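Local coordinates for tRNA (adenine(58)-N(1))-methyltransferase catalytic subunit TRM61 C-terminal domain-containing protein (PDB 1YB2) that probably transfers methyl groups from S-adenosyl-L-methionine to adenine in RNA, perhaps in tRNA, at residues S126-L129 with Y130-G134; V140-D144 with E145-K149; L66-G70 with K71-V75. All coordinates share one frame; numbering follows the deposited sequence.

Contact 1 (S126-L129 with Y130-G134); sequences SYIL and YALNG
I128 and L132, one helical turn apart, lie side by side and point the same way, the CG2 methyl of I128 resting 3.9 Å from CD1 of L132. I128 places that methyl anti to its own backbone N (chi1, measured to CG1, is -68°), and its side chain also packs on I114 and L138. L132 keeps CG anti to its carbonyl carbon, which brings this atom within 3.3 Å of I128 O. Leucine and beta-branched isoleucine suit this buried flank of helix 123-132. L129 leaves the helix in a different direction and packs on L138 and L155. Y130 swings its ring away from the preceding turn, and it makes a cation-pi contact with R109 of the second subunit.

The helix closes with N133 N donating to L129 O at 3.1 Å. L129 O also accepts from a water at 2.6 Å, and that water accepts from G134 N. N133 and G134 both have positive phi, a backbone that asparagine tolerates and glycine favours. The chemistry thus implies an apolar flank, with I128 and L129 against the sheet and L132 buried beside them, and a helix end where L129 O accepts both from N133 N and from solvent.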
loop_
_atom_site.group_PDB
_atom_site.type_symbol
_atom_site.label_atom_id
_atom_site.label_comp_id
_atom_site.label_asym_id
_atom_site.label_seq_id
_atom_site.Cartn_x
_atom_site.Cartn_y
_atom_site.Cartn_z
ATOM N N SER A 126 11.819 1.620 -2.129
ATOM C CA SER A 126 11.884 1.478 -0.685
ATOM C C SER A 126 10.685 0.690 -0.147
ATOM O O SER A 126 10.873 -0.263 0.609
ATOM C CB SER A 126 12.061 2.837 -0.013
ATOM O OG SER A 126 11.655 2.774 1.345
ATOM N N TYR A 127 9.466 1.053 -0.559
ATOM C CA TYR A 127 8.296 0.259 -0.215
ATOM C C TYR A 127 8.392 -1.204 -0.655
ATOM O O TYR A 127 7.945 -2.099 0.070
ATOM C CB TYR A 127 7.019 0.868 -0.806
ATOM C CG TYR A 127 6.536 2.060 -0.049
ATOM C CD1 TYR A 127 6.757 3.346 -0.545
ATOM C CD2 TYR A 127 5.855 1.912 1.172
ATOM C CE1 TYR A 127 6.302 4.465 0.146
ATOM C CE2 TYR A 127 5.400 3.042 1.882
ATOM C CZ TYR A 127 5.633 4.304 1.354
ATOM O OH TYR A 127 5.189 5.438 2.010
ATOM N N ILE A 128 8.940 -1.437 -1.846
ATOM C CA ILE A 128 9.090 -2.798 -2.373
ATOM C C ILE A 128 10.028 -3.596 -1.466
ATOM O O ILE A 128 9.693 -4.709 -1.035
ATOM C CB ILE A 128 9.601 -2.783 -3.841
ATOM C CG1 ILE A 128 8.517 -2.212 -4.785
ATOM C CG2 ILE A 128 10.039 -4.179 -4.295
ATOM C CD1 ILE A 128 9.060 -1.786 -6.166
ATOM N N LEU A 129 11.193 -3.025 -1.157
ATOM C CA LEU A 129 12.166 -3.742 -0.323
ATOM C C LEU A 129 11.657 -4.016 1.089
ATOM O O LEU A 129 11.931 -5.078 1.655
ATOM C CB LEU A 129 13.508 -3.012 -0.267
ATOM C CG LEU A 129 14.356 -2.960 -1.542
ATOM C CD1 LEU A 129 15.744 -2.388 -1.222
ATOM C CD2 LEU A 129 14.505 -4.317 -2.208
ATOM N N TYR A 130 10.913 -3.066 1.655
ATOM C CA TYR A 130 10.329 -3.258 2.981
ATOM C C TYR A 130 9.349 -4.436 2.967
ATOM O O TYR A 130 9.362 -5.270 3.869
ATOM C CB TYR A 130 9.638 -1.973 3.448
ATOM C CG TYR A 130 9.399 -1.877 4.951
ATOM C CD1 TYR A 130 10.444 -1.602 5.831
ATOM C CD2 TYR A 130 8.114 -2.037 5.483
ATOM C CE1 TYR A 130 10.212 -1.487 7.211
ATOM C CE2 TYR A 130 7.874 -1.925 6.858
ATOM C CZ TYR A 130 8.920 -1.648 7.705
ATOM O OH TYR A 130 8.678 -1.545 9.054
ATOM N N ALA A 131 8.518 -4.502 1.937
ATOM C CA ALA A 131 7.525 -5.572 1.784
ATOM C C ALA A 131 8.158 -6.944 1.518
ATOM O O ALA A 131 7.698 -7.963 2.060
ATOM C CB ALA A 131 6.521 -5.210 0.689
ATOM N N LEU A 132 9.211 -6.968 0.695
ATOM C CA LEU A 132 9.934 -8.196 0.400
ATOM C C LEU A 132 10.600 -8.780 1.634
ATOM O O LEU A 132 10.722 -9.995 1.740
ATOM C CB LEU A 132 10.982 -7.983 -0.700
ATOM C CG LEU A 132 10.461 -7.776 -2.122
ATOM C CD1 LEU A 132 11.674 -7.514 -3.045
ATOM C CD2 LEU A 132 9.609 -8.971 -2.635
ATOM N N ASN A 133 11.026 -7.916 2.557
ATOM C CA ASN A 133 11.560 -8.357 3.849
ATOM C C ASN A 133 12.758 -9.308 3.682
ATOM O O ASN A 133 12.896 -10.300 4.399
ATOM C CB ASN A 133 10.439 -9.012 4.682
ATOM C CG ASN A 133 10.769 -9.094 6.161
ATOM O OD1 ASN A 133 11.229 -8.125 6.755
ATOM N ND2 ASN A 133 10.539 -10.270 6.762
ATOM N N GLY A 134 13.612 -9.001 2.709
ATOM C CA GLY A 134 14.797 -9.804 2.444
ATOM C C GLY A 134 14.560 -11.040 1.589
ATOM O O GLY A 134 15.507 -11.737 1.251
HETATM O O HOH W 1 13.757 -6.742 0.965
#

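Contact 2 (V140-D144 with E145-K149)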
loop_
_atom_site.group_PDB
_atom_site.type_symbol
_atom_site.label_atom_id
_atom_site.label_comp_id
_atom_site.label_asym_id
_atom_site.label_seq_id
_atom_site.Cartn_x
_atom_site.Cartn_y
_atom_site.Cartn_z
ATOM N N VAL A 140 15.773 -3.205 -11.098
ATOM C CA VAL A 140 15.480 -1.820 -11.462
ATOM C C VAL A 140 16.136 -1.518 -12.799
ATOM O O VAL A 140 17.354 -1.685 -12.962
ATOM C CB VAL A 140 15.997 -0.838 -10.380
ATOM C CG1 VAL A 140 15.759 0.608 -10.793
ATOM C CG2 VAL A 140 15.330 -1.128 -9.036
ATOM N N VAL A 141 15.314 -1.117 -13.765
ATOM C CA VAL A 141 15.768 -0.706 -15.091
ATOM C C VAL A 141 15.565 0.800 -15.167
ATOM O O VAL A 141 14.423 1.279 -15.067
ATOM C CB VAL A 141 14.941 -1.395 -16.227
ATOM C CG1 VAL A 141 15.444 -0.977 -17.627
ATOM C CG2 VAL A 141 14.961 -2.906 -16.081
ATOM N N GLU A 142 16.662 1.543 -15.299
ATOM C CA GLU A 142 16.627 3.012 -15.312
ATOM C C GLU A 142 17.569 3.582 -16.375
ATOM O O GLU A 142 18.767 3.310 -16.357
ATOM C CB GLU A 142 16.963 3.581 -13.922
ATOM C CG GLU A 142 17.172 5.104 -13.843
ATOM C CD GLU A 142 15.976 5.929 -14.349
ATOM O OE1 GLU A 142 14.825 5.605 -14.007
ATOM O OE2 GLU A 142 16.197 6.920 -15.082
ATOM N N ARG A 143 17.026 4.398 -17.278
ATOM C CA ARG A 143 17.805 4.969 -18.394
ATOM C C ARG A 143 18.798 6.063 -17.971
ATOM O O ARG A 143 19.827 6.259 -18.623
ATOM C CB ARG A 143 16.864 5.499 -19.485
ATOM C CG ARG A 143 16.014 6.705 -19.042
ATOM C CD ARG A 143 15.006 7.108 -20.094
ATOM N NE ARG A 143 13.952 6.105 -20.246
ATOM C CZ ARG A 143 12.921 6.208 -21.085
ATOM N NH1 ARG A 143 12.788 7.287 -21.857
ATOM N NH2 ARG A 143 12.022 5.231 -21.150
ATOM N N ASP A 144 18.485 6.781 -16.899
ATOM C CA ASP A 144 19.321 7.888 -16.432
ATOM C C ASP A 144 20.333 7.432 -15.377
ATOM O O ASP A 144 19.954 7.026 -14.274
ATOM C CB ASP A 144 18.445 9.022 -15.897
ATOM C CG ASP A 144 19.216 10.306 -15.685
ATOM O OD1 ASP A 144 19.864 10.463 -14.626
ATOM O OD2 ASP A 144 19.172 11.169 -16.589
ATOM N N GLU A 145 21.620 7.506 -15.717
ATOM C CA GLU A 145 22.690 6.990 -14.857
ATOM C C GLU A 145 22.714 7.689 -13.501
ATOM O O GLU A 145 22.916 7.048 -12.463
ATOM C CB GLU A 145 24.058 7.140 -15.543
ATOM C CG GLU A 145 25.169 6.267 -14.953
ATOM C CD GLU A 145 26.551 6.631 -15.483
ATOM O OE1 GLU A 145 27.059 7.724 -15.146
ATOM O OE2 GLU A 145 27.140 5.819 -16.230
ATOM N N ASP A 146 22.509 9.003 -13.519
ATOM C CA ASP A 146 22.619 9.811 -12.310
ATOM C C ASP A 146 21.433 9.562 -11.378
ATOM O O ASP A 146 21.624 9.373 -10.177
ATOM C CB ASP A 146 22.750 11.298 -12.651
ATOM C CG ASP A 146 24.141 11.673 -13.170
ATOM O OD1 ASP A 146 25.032 10.794 -13.296
ATOM O OD2 ASP A 146 24.349 12.873 -13.452
ATOM N N ASN A 147 20.224 9.542 -11.945
ATOM C CA ASN A 147 19.020 9.190 -11.204
ATOM C C ASN A 147 19.118 7.804 -10.584
ATOM O O ASN A 147 18.683 7.606 -9.451
ATOM C CB ASN A 147 17.767 9.280 -12.090
ATOM C CG ASN A 147 17.403 10.713 -12.458
ATOM O OD1 ASN A 147 18.096 11.660 -12.088
ATOM N ND2 ASN A 147 16.319 10.876 -13.207
ATOM N N LEU A 148 19.692 6.853 -11.325
ATOM C CA LEU A 148 19.893 5.495 -10.814
ATOM C C LEU A 148 20.840 5.460 -9.618
ATOM O O LEU A 148 20.501 4.892 -8.581
ATOM C CB LEU A 148 20.366 4.531 -11.911
ATOM C CG LEU A 148 20.574 3.072 -11.479
ATOM C CD1 LEU A 148 19.291 2.457 -10.885
ATOM C CD2 LEU A 148 21.077 2.228 -12.637
ATOM N N LYS A 149 22.016 6.073 -9.765
ATOM C CA LYS A 149 22.990 6.156 -8.677
ATOM C C LYS A 149 22.410 6.815 -7.423
ATOM O O LYS A 149 22.553 6.287 -6.316
ATOM C CB LYS A 149 24.262 6.878 -9.141
ATOM C CG LYS A 149 25.201 7.226 -8.015
ATOM C CD LYS A 149 26.552 7.701 -8.515
ATOM C CE LYS A 149 27.411 8.179 -7.347
ATOM N NZ LYS A 149 27.429 7.215 -6.198
HETATM O O HOH W 2 22.498 8.267 -18.456
#
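OD1 of D144 takes the backbone N-H of N147 at 2.9 Å and nearly straight (171°), through its anti lone pair, the one turned away from the other carboxylate oxygen. This is the N-cap bond of helix 145-156. With chi1 at -167°, CG of D144 stands anti to the backbone N and the carboxylate reaches over the first turn; D146 N lies 3.2 Å from the same OD1. Aspartate suits the place because its short acid replaces the carbonyl that the first turn lacks, and its negative charge probably interacts favourably with the helix dipole. The N147 amide lies across this carboxylate without a hydrogen bond to it, N147 being held through its backbone N. D144 O starts the regular helical pattern by accepting from L148 N.

The backbone N-H of D144 donates to OE2 of E142 at 2.9 Å, meeting that oxygen on the anti side and 28° out of the carboxylate plane. A bend at chi2 turns the E142 acid back toward the loop, while its other oxygen, OE1, accepts from V119 N. E142 is predicted to bind S-adenosyl-L-methionine, so the two bonds fix a carboxylate of the likely cofactor pocket. Its methylene CG also slides past L148 CB at 3.8 Å, and L148 CD1 meets V140 CG1 at 4.0 Å; leucine and valine suit this buried layer. At the outer side, a water accepts from E145 N.

The contact is the strand-to-helix turn of a beta-alpha-beta unit, running from strand 137-141, between strands 113-117 and 164-167, into helix 145-156.

Contact 3 (L66-G70 with K71-V75); sequences LIVSG and KSFIV
V68 and F73 meet on the packed face of a tight hairpin, with V68 CG1 approaching CD2 of the F73 ring obliquely at 3.8 Å. L66 O lies at the edge of the same ring, in its plane, and K71 NZ stands 3.5 Å above one face, offset toward the rim. K71 gets there with a long extended chain bent only at its last torsion (chi4 -53°), and its ammonium also bonds to S31 OG. Lysine suits the place next to the turn because its long chain carries the ammonium over the F73 ring to S31. Farther from the turn, L66 crosses V75 obliquely, L66 CG to V75 CG2 at 3.8 Å, and both pack on L29.

Between the two strands the other face is lighter. I67 and S72 form a non-hydrogen-bonded pair touching through I67 CG1 and S72 OG at 4.0 Å; E65 engages the hydroxyl, and I67 also packs on V272 and R274. The flanking pairs L66-F73 and V68-K71 are hydrogen-bonded, the shortest bond being L66 N to F73 O at 2.7 Å.

At the exposed end, S69 and G70 make a type I' turn. Both take positive phi, and at G70 a side chain would be jammed against the preceding carbonyl, which suits glycine. K71 N closes the turn to V68 O at 3.1 Å, coming from above the carbonyl plane.

The hairpin lies within a mixed sheet, flanked by strand 28-30 beside 71-76 and strand 272-274 beside 65-68.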
loop_
_atom_site.group_PDB
_atom_site.type_symbol
_atom_site.label_atom_id
_atom_site.label_comp_id
_atom_site.label_asym_id
_atom_site.label_seq_id
_atom_site.Cartn_x
_atom_site.Cartn_y
_atom_site.Cartn_z
ATOM N N LEU A 66 -11.053 -17.213 -20.343
ATOM C CA LEU A 66 -12.281 -17.998 -20.453
ATOM C C LEU A 66 -13.369 -17.069 -20.974
ATOM O O LEU A 66 -13.684 -16.058 -20.347
ATOM C CB LEU A 66 -12.686 -18.623 -19.101
ATOM C CG LEU A 66 -11.638 -19.352 -18.244
ATOM C CD1 LEU A 66 -12.258 -19.944 -16.969
ATOM C CD2 LEU A 66 -10.916 -20.437 -19.025
ATOM N N ILE A 67 -13.902 -17.395 -22.146
ATOM C CA ILE A 67 -14.957 -16.592 -22.765
ATOM C C ILE A 67 -16.276 -17.310 -22.535
ATOM O O ILE A 67 -16.560 -18.344 -23.128
ATOM C CB ILE A 67 -14.707 -16.323 -24.284
ATOM C CG1 ILE A 67 -13.276 -15.803 -24.510
ATOM C CG2 ILE A 67 -15.773 -15.326 -24.841
ATOM C CD1 ILE A 67 -12.928 -15.455 -25.981
ATOM N N VAL A 68 -17.068 -16.773 -21.623
ATOM C CA VAL A 68 -18.348 -17.385 -21.307
ATOM C C VAL A 68 -19.486 -16.473 -21.784
ATOM O O VAL A 68 -19.620 -15.328 -21.338
ATOM C CB VAL A 68 -18.427 -17.863 -19.820
ATOM C CG1 VAL A 68 -17.282 -17.303 -18.983
ATOM C CG2 VAL A 68 -19.804 -17.600 -19.195
ATOM N N SER A 69 -20.234 -16.995 -22.759
ATOM C CA SER A 69 -21.291 -16.274 -23.486
ATOM C C SER A 69 -20.853 -14.942 -24.098
ATOM O O SER A 69 -21.586 -13.947 -24.050
ATOM C CB SER A 69 -22.540 -16.116 -22.616
ATOM O OG SER A 69 -23.163 -17.377 -22.441
ATOM N N GLY A 70 -19.655 -14.931 -24.673
ATOM C CA GLY A 70 -19.135 -13.737 -25.328
ATOM C C GLY A 70 -18.393 -12.774 -24.419
ATOM O O GLY A 70 -17.835 -11.771 -24.894
ATOM N N LYS A 71 -18.369 -13.060 -23.116
ATOM C CA LYS A 71 -17.624 -12.203 -22.189
ATOM C C LYS A 71 -16.321 -12.842 -21.701
ATOM O O LYS A 71 -16.325 -13.980 -21.227
ATOM C CB LYS A 71 -18.494 -11.793 -21.004
ATOM C CG LYS A 71 -17.848 -10.715 -20.169
ATOM C CD LYS A 71 -18.707 -10.320 -18.988
ATOM C CE LYS A 71 -17.981 -9.267 -18.151
ATOM N NZ LYS A 71 -16.604 -9.707 -17.774
ATOM N N SER A 72 -15.231 -12.080 -21.805
ATOM C CA SER A 72 -13.896 -12.515 -21.415
ATOM C C SER A 72 -13.603 -12.395 -19.913
ATOM O O SER A 72 -13.797 -11.338 -19.306
ATOM C CB SER A 72 -12.841 -11.703 -22.163
ATOM O OG SER A 72 -12.875 -11.964 -23.553
ATOM N N PHE A 73 -13.094 -13.479 -19.339
ATOM C CA PHE A 73 -12.525 -13.455 -17.995
ATOM C C PHE A 73 -11.117 -13.994 -18.057
ATOM O O PHE A 73 -10.860 -14.947 -18.815
ATOM C CB PHE A 73 -13.348 -14.346 -17.065
ATOM C CG PHE A 73 -14.705 -13.798 -16.754
ATOM C CD1 PHE A 73 -14.896 -12.961 -15.652
ATOM C CD2 PHE A 73 -15.796 -14.107 -17.567
ATOM C CE1 PHE A 73 -16.163 -12.437 -15.363
ATOM C CE2 PHE A 73 -17.079 -13.591 -17.287
ATOM C CZ PHE A 73 -17.258 -12.760 -16.186
ATOM N N ILE A 74 -10.222 -13.416 -17.261
ATOM C CA ILE A 74 -8.853 -13.936 -17.138
ATOM C C ILE A 74 -8.728 -14.697 -15.805
ATOM O O ILE A 74 -9.155 -14.201 -14.745
ATOM C CB ILE A 74 -7.777 -12.816 -17.247
ATOM C CG1 ILE A 74 -7.987 -11.939 -18.508
ATOM C CG2 ILE A 74 -6.353 -13.393 -17.215
ATOM C CD1 ILE A 74 -8.105 -12.738 -19.849
ATOM N N VAL A 75 -8.182 -15.910 -15.872
ATOM C CA VAL A 75 -7.890 -16.687 -14.667
ATOM C C VAL A 75 -6.720 -16.083 -13.892
ATOM O O VAL A 75 -5.651 -15.797 -14.442
ATOM C CB VAL A 75 -7.628 -18.192 -14.993
ATOM C CG1 VAL A 75 -7.360 -18.981 -13.714
ATOM C CG2 VAL A 75 -8.812 -18.793 -15.720
#

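Contacts 1 and 2 belong to the methyltransferase part of the chain: helix 123-132, carrying contact 1, leads into strand 137-141, where contact 2 begins. Contact 3 lies on the opposite side of the chain's centre, in the N-terminal FKBP-like region, its centre about 35 and about 40 Å from the centres of contacts 1 and 2. Each has a buried apolar side (I128, L129 and L132; V140 and L148; L66, V68, F73 and V75) and an exposed end (G134; E145 and D146; S69 and G70). Contact 1 ends a helix with backbone bonds and a water, beside the second subunit, whereas contact 2 starts one with carboxylates, one of them on a predicted cofactor-binding residue. Contact 3 relies on cross-strand backbone bonds.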